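Local coordinates for metallo-beta-lactamase domain-containing protein 1 (Thermotoga maritima, PDB 1ZTC), which is a putative dinuclear metallo-beta-lactamase-fold hydrolase that probably acts as an endoribonuclease, cutting RNA with the help of two bound metal ions, at residues V38-E41 with R46-I49; L84-N89 with F209-P214. All blocks are in the same frame, centred on the assembly; numbering follows the deposited sequence.

How the contacts relate
Both contacts are buried, but they do different work in one metallo-beta-lactamase fold. Contact 1 pairs two neighbouring strands of the six-stranded mixed sheet, 37-42 and 45-49, close together in sequence; its chemistry is backbone hydrogen bonding and aliphatic packing, with polar groups gathered at the turn end. Contact 2 joins the short helix 84-87 to the loop after strand 206-208, 120 residues on, and is held by side chains on a nickel ion, with little apolar surface. The centres of contact 1 and contact 2 are about 14 Å apart, and the two do not touch. Asp50, directly after the second strand of contact 1, hydrogen-bonds His86 of contact 2.

Contact 1 of 2, residues V38-E41 with R46-I49; sequences VYLE and RIII
This antiparallel beta hairpin, strands 37-42 and 45-49, lies inside the six-stranded mixed sheet of the metallo-beta-lactamase fold, between strands 13-19 and 76-78. Two hydrogen-bonded pairs stitch it together. In the first, Val38 N gives a hydrogen bond to Ile49 O (3.2 Å) and Ile49 N returns one to Val38 O (2.9 Å). In the second, Leu40 N to Ile47 O and Ile47 N to Leu40 O are each 2.8 Å. Between these pairs, at Tyr39 and Ile48, CA-H...O contacts run from Ile48 CA to Val38 O and from Tyr39 CA to Ile47 O.

Val38, Leu40, Ile47 and Ile49 share one face of the sheet. Val38 and Ile49 meet through their CB atoms, as do Leu40 and Ile47, while a diagonal contact brings Leu40 CD1 to 4.0 Å from Ile49 CD1. Leu161 of strand 157-163, in the second sheet, packs on Leu40 and Ile49, so this face belongs to the interior of the sandwich.

The face carrying Tyr39, Glu41, Arg46 and Ile48 is more mixed. In the conformer modelled here, Ile48 CG1 lies near the edge of the Tyr39 ring. With CG anti to the backbone N (chi1 175°), Tyr39 runs alongside Arg46 in the same direction, its ring turned 40° from the guanidinium plane. Arg46 bends at chi3 and its end leads away from strand 38-41; its NE bonds to the carbonyl oxygen of Asp73. Its aliphatic stem stays beside the phenol, with Arg46 CG 3.3 Å from Tyr39 OH, and that hydroxyl donates to the anti lone pair of Glu41 OE2 at 2.7 Å.

Contact 2 of 2, residues L84-N89 with F209-P214; sequences LDHIFN and FPHDAP. With NI (nickel (II) ion), chain E.
Metal coordination carries most of this contact: His86, on the short helix 84-87, and His211, in the loop after strand 206-208, each bind the same nickel ion through NE2, at 2.2 Å from the metal. The shared ion brings His86 NE2 and His211 NE2 to 3.3 Å of each other, with the ring planes turned 79° apart. Asp174 supplies another ligand, and waters 1 and 2 bind the nickel ion at longer range, 2.6 and 2.5 Å. Asp85 OD2 stands at a long 2.9 Å from the nickel ion, a loose ligand beside the histidines.

Hydrogen bonds fix the ligands from behind. His86 ND1 is bonded to Asp50 OD2 and His211 ND1 to Gly22 O, which holds the rotation of both rings. Water 2 donates to Asp85 OD1 at 2.7 Å, and water 1 donates weakly to Asp85 OD2.

The carboxylate also meets the His211 imidazole edge-on, Asp85 OD2 lying 3.1 Å from His211 CE1, with carboxylate and ring planes only 13° apart.

A smaller apolar touch brings Pro210 CB to the edge of the His86 ring, 3.5 Å from CE1.

Asp85, His86, Asp174 and His211 form one half of the dinuclear site characteristic of the metallo-beta-lactamase superfamily, Asp85 and His86 ending the HxHxDH signature that begins at His81.

Contact 1 of 2, residues V38-E41 with R46-I49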
ATOM      1  N   VAL A  38     -14.537   6.777  13.628  1.00 44.04           N
ATOM      2  CA  VAL A  38     -15.516   7.796  13.965  1.00 44.84           C
ATOM      3  C   VAL A  38     -15.412   8.107  15.454  1.00 45.09           C
ATOM      4  O   VAL A  38     -15.352   7.198  16.291  1.00 43.43           O
ATOM      5  CB  VAL A  38     -16.945   7.281  13.614  1.00 43.92           C
ATOM      6  CG1 VAL A  38     -18.026   8.093  14.262  1.00 50.25           C
ATOM      7  CG2 VAL A  38     -17.102   7.291  12.084  1.00 49.35           C
ATOM      8  N   TYR A  39     -15.380   9.402  15.750  1.00 45.40           N
ATOM      9  CA  TYR A  39     -15.311   9.910  17.097  1.00 45.10           C
ATOM     10  C   TYR A  39     -16.543  10.775  17.361  1.00 44.85           C
ATOM     11  O   TYR A  39     -16.929  11.587  16.513  1.00 43.84           O
ATOM     12  CB  TYR A  39     -14.052  10.747  17.255  1.00 45.69           C
ATOM     13  CG  TYR A  39     -13.903  11.446  18.602  1.00 46.54           C
ATOM     14  CD1 TYR A  39     -13.582  10.734  19.740  1.00 46.97           C
ATOM     15  CD2 TYR A  39     -14.059  12.821  18.718  1.00 50.05           C
ATOM     16  CE1 TYR A  39     -13.431  11.348  20.939  1.00 44.73           C
ATOM     17  CE2 TYR A  39     -13.900  13.451  19.941  1.00 47.96           C
ATOM     18  CZ  TYR A  39     -13.570  12.705  21.046  1.00 46.78           C
ATOM     19  OH  TYR A  39     -13.399  13.297  22.280  1.00 48.91           O
ATOM     20  N   LEU A  40     -17.165  10.568  18.522  1.00 43.81           N
ATOM     21  CA  LEU A  40     -18.348  11.315  18.924  1.00 45.07           C
ATOM     22  C   LEU A  40     -18.193  11.829  20.336  1.00 45.03           C
ATOM     23  O   LEU A  40     -17.712  11.109  21.212  1.00 44.17           O
ATOM     24  CB  LEU A  40     -19.583  10.429  18.883  1.00 45.56           C
ATOM     25  CG  LEU A  40     -19.914   9.774  17.552  1.00 47.61           C
ATOM     26  CD1 LEU A  40     -20.819   8.574  17.770  1.00 50.05           C
ATOM     27  CD2 LEU A  40     -20.594  10.787  16.630  1.00 53.98           C
ATOM     28  N   GLU A  41     -18.605  13.073  20.552  1.00 45.54           N
ATOM     29  CA  GLU A  41     -18.685  13.637  21.883  1.00 48.32           C
ATOM     30  C   GLU A  41     -20.144  13.921  22.216  1.00 46.75           C
ATOM     31  O   GLU A  41     -20.840  14.585  21.453  1.00 45.45           O
ATOM     32  CB  GLU A  41     -17.869  14.942  21.982  1.00 48.97           C
ATOM     33  CG  GLU A  41     -16.371  14.719  22.038  1.00 53.40           C
ATOM     34  CD  GLU A  41     -15.552  16.004  22.236  1.00 55.15           C
ATOM     35  OE1 GLU A  41     -16.175  17.100  22.351  1.00 59.93           O
ATOM     36  OE2 GLU A  41     -14.284  15.895  22.276  1.00 56.82           O
ATOM     37  N   ARG A  46     -16.917  10.150  25.437  1.00 46.21           N
ATOM     38  CA  ARG A  46     -16.036  10.256  24.304  1.00 46.11           C
ATOM     39  C   ARG A  46     -16.015   8.879  23.644  1.00 45.41           C
ATOM     40  O   ARG A  46     -15.478   7.904  24.187  1.00 43.91           O
ATOM     41  CB  ARG A  46     -14.668  10.740  24.763  1.00 44.97           C
ATOM     42  CG  ARG A  46     -14.717  12.226  25.133  1.00 48.92           C
ATOM     43  CD  ARG A  46     -13.473  12.703  25.841  1.00 54.42           C
ATOM     44  NE  ARG A  46     -13.301  12.013  27.127  1.00 69.94           N
ATOM     45  CZ  ARG A  46     -13.912  12.326  28.279  1.00 72.91           C
ATOM     46  NH1 ARG A  46     -14.780  13.342  28.349  1.00 74.13           N
ATOM     47  NH2 ARG A  46     -13.653  11.608  29.374  1.00 67.22           N
ATOM     48  N   ILE A  47     -16.639   8.826  22.469  1.00 44.28           N
ATOM     49  CA  ILE A  47     -17.081   7.588  21.862  1.00 44.46           C
ATOM     50  C   ILE A  47     -16.342   7.347  20.561  1.00 44.44           C
ATOM     51  O   ILE A  47     -16.230   8.240  19.708  1.00 43.79           O
ATOM     52  CB  ILE A  47     -18.596   7.653  21.560  1.00 43.91           C
ATOM     53  CG1 ILE A  47     -19.382   8.033  22.826  1.00 43.40           C
ATOM     54  CG2 ILE A  47     -19.089   6.346  20.950  1.00 44.07           C
ATOM     55  CD1 ILE A  47     -20.746   8.630  22.551  1.00 45.82           C
ATOM     56  N   ILE A  48     -15.845   6.127  20.401  1.00 45.28           N
ATOM     57  CA  ILE A  48     -15.279   5.703  19.117  1.00 45.60           C
ATOM     58  C   ILE A  48     -16.100   4.573  18.512  1.00 45.17           C
ATOM     59  O   ILE A  48     -16.408   3.590  19.175  1.00 42.76           O
ATOM     60  CB  ILE A  48     -13.795   5.280  19.262  1.00 44.49           C
ATOM     61  CG1 ILE A  48     -12.965   6.526  19.584  0.50 45.68           C
ATOM     62  CG2 ILE A  48     -13.295   4.601  17.960  1.00 44.79           C
ATOM     63  CD1 ILE A  48     -11.550   6.276  20.006  0.50 45.61           C
ATOM     64  N   ILE A  49     -16.419   4.704  17.229  1.00 45.25           N
ATOM     65  CA  ILE A  49     -17.002   3.600  16.474  1.00 45.50           C
ATOM     66  C   ILE A  49     -15.967   3.115  15.478  1.00 45.61           C
ATOM     67  O   ILE A  49     -15.538   3.892  14.614  1.00 44.63           O
ATOM     68  CB  ILE A  49     -18.295   4.002  15.752  1.00 46.75           C
ATOM     69  CG1 ILE A  49     -19.325   4.525  16.768  1.00 46.38           C
ATOM     70  CG2 ILE A  49     -18.888   2.819  15.016  1.00 44.29           C
ATOM     71  CD1 ILE A  49     -20.661   4.969  16.133  1.00 49.00           C
TER

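Contact 2 of 2, residues L84-N89 with F209-P214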
ATOM      1  N   LEU A  84     -10.359  -7.608  12.254  1.00 42.85           N
ATOM      2  CA  LEU A  84      -9.171  -6.983  12.810  1.00 45.89           C
ATOM      3  C   LEU A  84      -8.916  -5.543  12.346  1.00 45.10           C
ATOM      4  O   LEU A  84      -8.449  -4.703  13.109  1.00 44.89           O
ATOM      5  CB  LEU A  84      -7.955  -7.838  12.427  1.00 44.25           C
ATOM      6  CG  LEU A  84      -6.768  -7.770  13.370  1.00 51.45           C
ATOM      7  CD1 LEU A  84      -7.153  -8.117  14.799  1.00 52.50           C
ATOM      8  CD2 LEU A  84      -5.691  -8.727  12.806  1.00 56.12           C
ATOM      9  N   ASP A  85      -9.200  -5.278  11.073  1.00 44.54           N
ATOM     10  CA  ASP A  85      -8.973  -3.937  10.488  1.00 44.77           C
ATOM     11  C   ASP A  85      -9.925  -2.857  11.062  1.00 44.05           C
ATOM     12  O   ASP A  85      -9.681  -1.643  10.930  1.00 43.32           O
ATOM     13  CB  ASP A  85      -9.043  -4.006   8.952  1.00 47.54           C
ATOM     14  CG  ASP A  85     -10.385  -4.523   8.437  1.00 51.77           C
ATOM     15  OD1 ASP A  85     -10.899  -5.563   8.934  1.00 52.21           O
ATOM     16  OD2 ASP A  85     -10.944  -3.856   7.558  1.00 55.99           O
ATOM     17  N   HIS A  86     -10.957  -3.314  11.765  1.00 43.14           N
ATOM     18  CA  HIS A  86     -11.899  -2.450  12.493  1.00 44.31           C
ATOM     19  C   HIS A  86     -11.642  -2.360  14.017  1.00 44.69           C
ATOM     20  O   HIS A  86     -11.955  -1.346  14.658  1.00 45.45           O
ATOM     21  CB  HIS A  86     -13.325  -2.999  12.255  1.00 43.96           C
ATOM     22  CG  HIS A  86     -13.799  -2.820  10.852  1.00 45.87           C
ATOM     23  ND1 HIS A  86     -14.797  -1.931  10.519  1.00 46.63           N
ATOM     24  CD2 HIS A  86     -13.381  -3.377   9.688  1.00 43.31           C
ATOM     25  CE1 HIS A  86     -14.986  -1.960   9.211  1.00 47.54           C
ATOM     26  NE2 HIS A  86     -14.125  -2.809   8.684  1.00 46.45           N
ATOM     27  N   ILE A  87     -11.127  -3.431  14.605  1.00 44.30           N
ATOM     28  CA  ILE A  87     -11.066  -3.553  16.049  1.00 44.43           C
ATOM     29  C   ILE A  87      -9.675  -3.462  16.679  1.00 44.02           C
ATOM     30  O   ILE A  87      -9.567  -3.339  17.902  1.00 44.86           O
ATOM     31  CB  ILE A  87     -11.696  -4.879  16.522  1.00 41.86           C
ATOM     32  CG1 ILE A  87     -10.841  -6.088  16.062  1.00 46.06           C
ATOM     33  CG2 ILE A  87     -13.126  -4.985  16.038  1.00 47.73           C
ATOM     34  CD1 ILE A  87     -11.303  -7.397  16.551  1.00 45.18           C
ATOM     35  N   PHE A  88      -8.623  -3.613  15.893  1.00 43.87           N
ATOM     36  CA  PHE A  88      -7.287  -3.785  16.477  1.00 43.56           C
ATOM     37  C   PHE A  88      -6.938  -2.700  17.509  1.00 42.55           C
ATOM     38  O   PHE A  88      -6.430  -3.000  18.617  1.00 41.40           O
ATOM     39  CB  PHE A  88      -6.194  -3.772  15.411  1.00 43.83           C
ATOM     40  CG  PHE A  88      -4.830  -3.879  16.000  1.00 43.36           C
ATOM     41  CD1 PHE A  88      -4.297  -5.111  16.294  1.00 44.70           C
ATOM     42  CD2 PHE A  88      -4.113  -2.738  16.346  1.00 49.20           C
ATOM     43  CE1 PHE A  88      -3.066  -5.231  16.929  1.00 47.93           C
ATOM     44  CE2 PHE A  88      -2.875  -2.849  16.978  1.00 48.49           C
ATOM     45  CZ  PHE A  88      -2.354  -4.099  17.248  1.00 50.70           C
ATOM     46  N   ASN A  89      -7.211  -1.455  17.147  1.00 42.02           N
ATOM     47  CA  ASN A  89      -6.836  -0.300  17.983  1.00 43.47           C
ATOM     48  C   ASN A  89      -7.604  -0.232  19.296  1.00 44.13           C
ATOM     49  O   ASN A  89      -7.286   0.593  20.152  1.00 44.28           O
ATOM     50  CB  ASN A  89      -6.964   1.043  17.209  1.00 44.68           C
ATOM     51  CG  ASN A  89      -5.952   1.187  16.107  1.00 41.96           C
ATOM     52  OD1 ASN A  89      -4.916   0.551  16.137  1.00 47.28           O
ATOM     53  ND2 ASN A  89      -6.222   2.079  15.138  1.00 39.52           N
ATOM     54  N   PHE A 209     -18.823   5.200   5.091  1.00 44.45           N
ATOM     55  CA  PHE A 209     -18.352   3.873   4.709  1.00 43.49           C
ATOM     56  C   PHE A 209     -17.070   3.528   5.487  1.00 42.81           C
ATOM     57  O   PHE A 209     -16.364   4.412   5.970  1.00 42.67           O
ATOM     58  CB  PHE A 209     -18.049   3.811   3.215  1.00 44.28           C
ATOM     59  CG  PHE A 209     -19.172   4.282   2.340  1.00 44.05           C
ATOM     60  CD1 PHE A 209     -20.350   3.552   2.241  1.00 47.86           C
ATOM     61  CD2 PHE A 209     -19.043   5.431   1.595  1.00 44.31           C
ATOM     62  CE1 PHE A 209     -21.386   3.997   1.434  1.00 45.98           C
ATOM     63  CE2 PHE A 209     -20.062   5.859   0.778  1.00 42.85           C
ATOM     64  CZ  PHE A 209     -21.229   5.150   0.706  1.00 44.98           C
ATOM     65  N   PRO A 210     -16.808   2.237   5.675  1.00 44.40           N
ATOM     66  CA  PRO A 210     -15.610   1.835   6.435  1.00 44.37           C
ATOM     67  C   PRO A 210     -14.301   1.871   5.661  1.00 44.26           C
ATOM     68  O   PRO A 210     -13.239   1.807   6.285  1.00 44.45           O
ATOM     69  CB  PRO A 210     -15.952   0.399   6.842  1.00 44.44           C
ATOM     70  CG  PRO A 210     -16.846  -0.085   5.693  1.00 43.27           C
ATOM     71  CD  PRO A 210     -17.672   1.078   5.355  1.00 43.58           C
ATOM     72  N   HIS A 211     -14.363   1.907   4.330  1.00 42.86           N
ATOM     73  CA  HIS A 211     -13.153   1.861   3.479  1.00 43.33           C
ATOM     74  C   HIS A 211     -13.224   2.827   2.332  1.00 43.41           C
ATOM     75  O   HIS A 211     -12.728   2.535   1.239  1.00 43.38           O
ATOM     76  CB  HIS A 211     -12.919   0.423   2.962  1.00 44.86           C
ATOM     77  CG  HIS A 211     -12.767  -0.541   4.075  1.00 44.37           C
ATOM     78  ND1 HIS A 211     -11.645  -0.552   4.881  1.00 48.70           N
ATOM     79  CD2 HIS A 211     -13.631  -1.445   4.605  1.00 47.46           C
ATOM     80  CE1 HIS A 211     -11.817  -1.443   5.850  1.00 43.49           C
ATOM     81  NE2 HIS A 211     -13.021  -1.971   5.719  1.00 43.67           N
ATOM     82  N   ASP A 212     -13.824   3.988   2.590  1.00 41.30           N
ATOM     83  CA  ASP A 212     -13.862   5.051   1.607  1.00 43.23           C
ATOM     84  C   ASP A 212     -14.205   6.348   2.319  1.00 44.01           C
ATOM     85  O   ASP A 212     -14.546   6.329   3.489  1.00 43.55           O
ATOM     86  CB  ASP A 212     -14.896   4.729   0.526  1.00 43.71           C
ATOM     87  CG  ASP A 212     -14.608   5.418  -0.790  1.00 46.93           C
ATOM     88  OD1 ASP A 212     -13.733   6.338  -0.852  1.00 43.11           O
ATOM     89  OD2 ASP A 212     -15.239   5.004  -1.774  1.00 52.75           O
ATOM     90  N   ALA A 213     -14.066   7.464   1.607  1.00 45.13           N
ATOM     91  CA  ALA A 213     -14.525   8.753   2.070  1.00 45.51           C
ATOM     92  C   ALA A 213     -16.072   8.736   2.109  1.00 45.68           C
ATOM     93  O   ALA A 213     -16.704   8.040   1.321  1.00 45.46           O
ATOM     94  CB  ALA A 213     -14.020   9.856   1.133  1.00 44.88           C
ATOM     95  N   PRO A 214     -16.675   9.504   3.020  1.00 47.38           N
ATOM     96  CA  PRO A 214     -18.149   9.467   3.143  1.00 46.74           C
ATOM     97  C   PRO A 214     -18.847  10.165   2.010  1.00 46.32           C
ATOM     98  O   PRO A 214     -18.231  10.894   1.263  1.00 45.00           O
ATOM     99  CB  PRO A 214     -18.422  10.182   4.465  1.00 49.49           C
ATOM    100  CG  PRO A 214     -17.246  11.085   4.655  1.00 49.92           C
ATOM    101  CD  PRO A 214     -16.059  10.438   3.981  1.00 46.58           C
TER
HETATM  102 NI    NI E 301     -13.690  -3.822   6.728  1.00 65.06          NI
HETATM  103  O   HOH W   1     -12.508  -5.468   5.118  1.00 49.97           O
HETATM  104  O   HOH W   2     -13.249  -6.062   7.727  1.00 40.47           O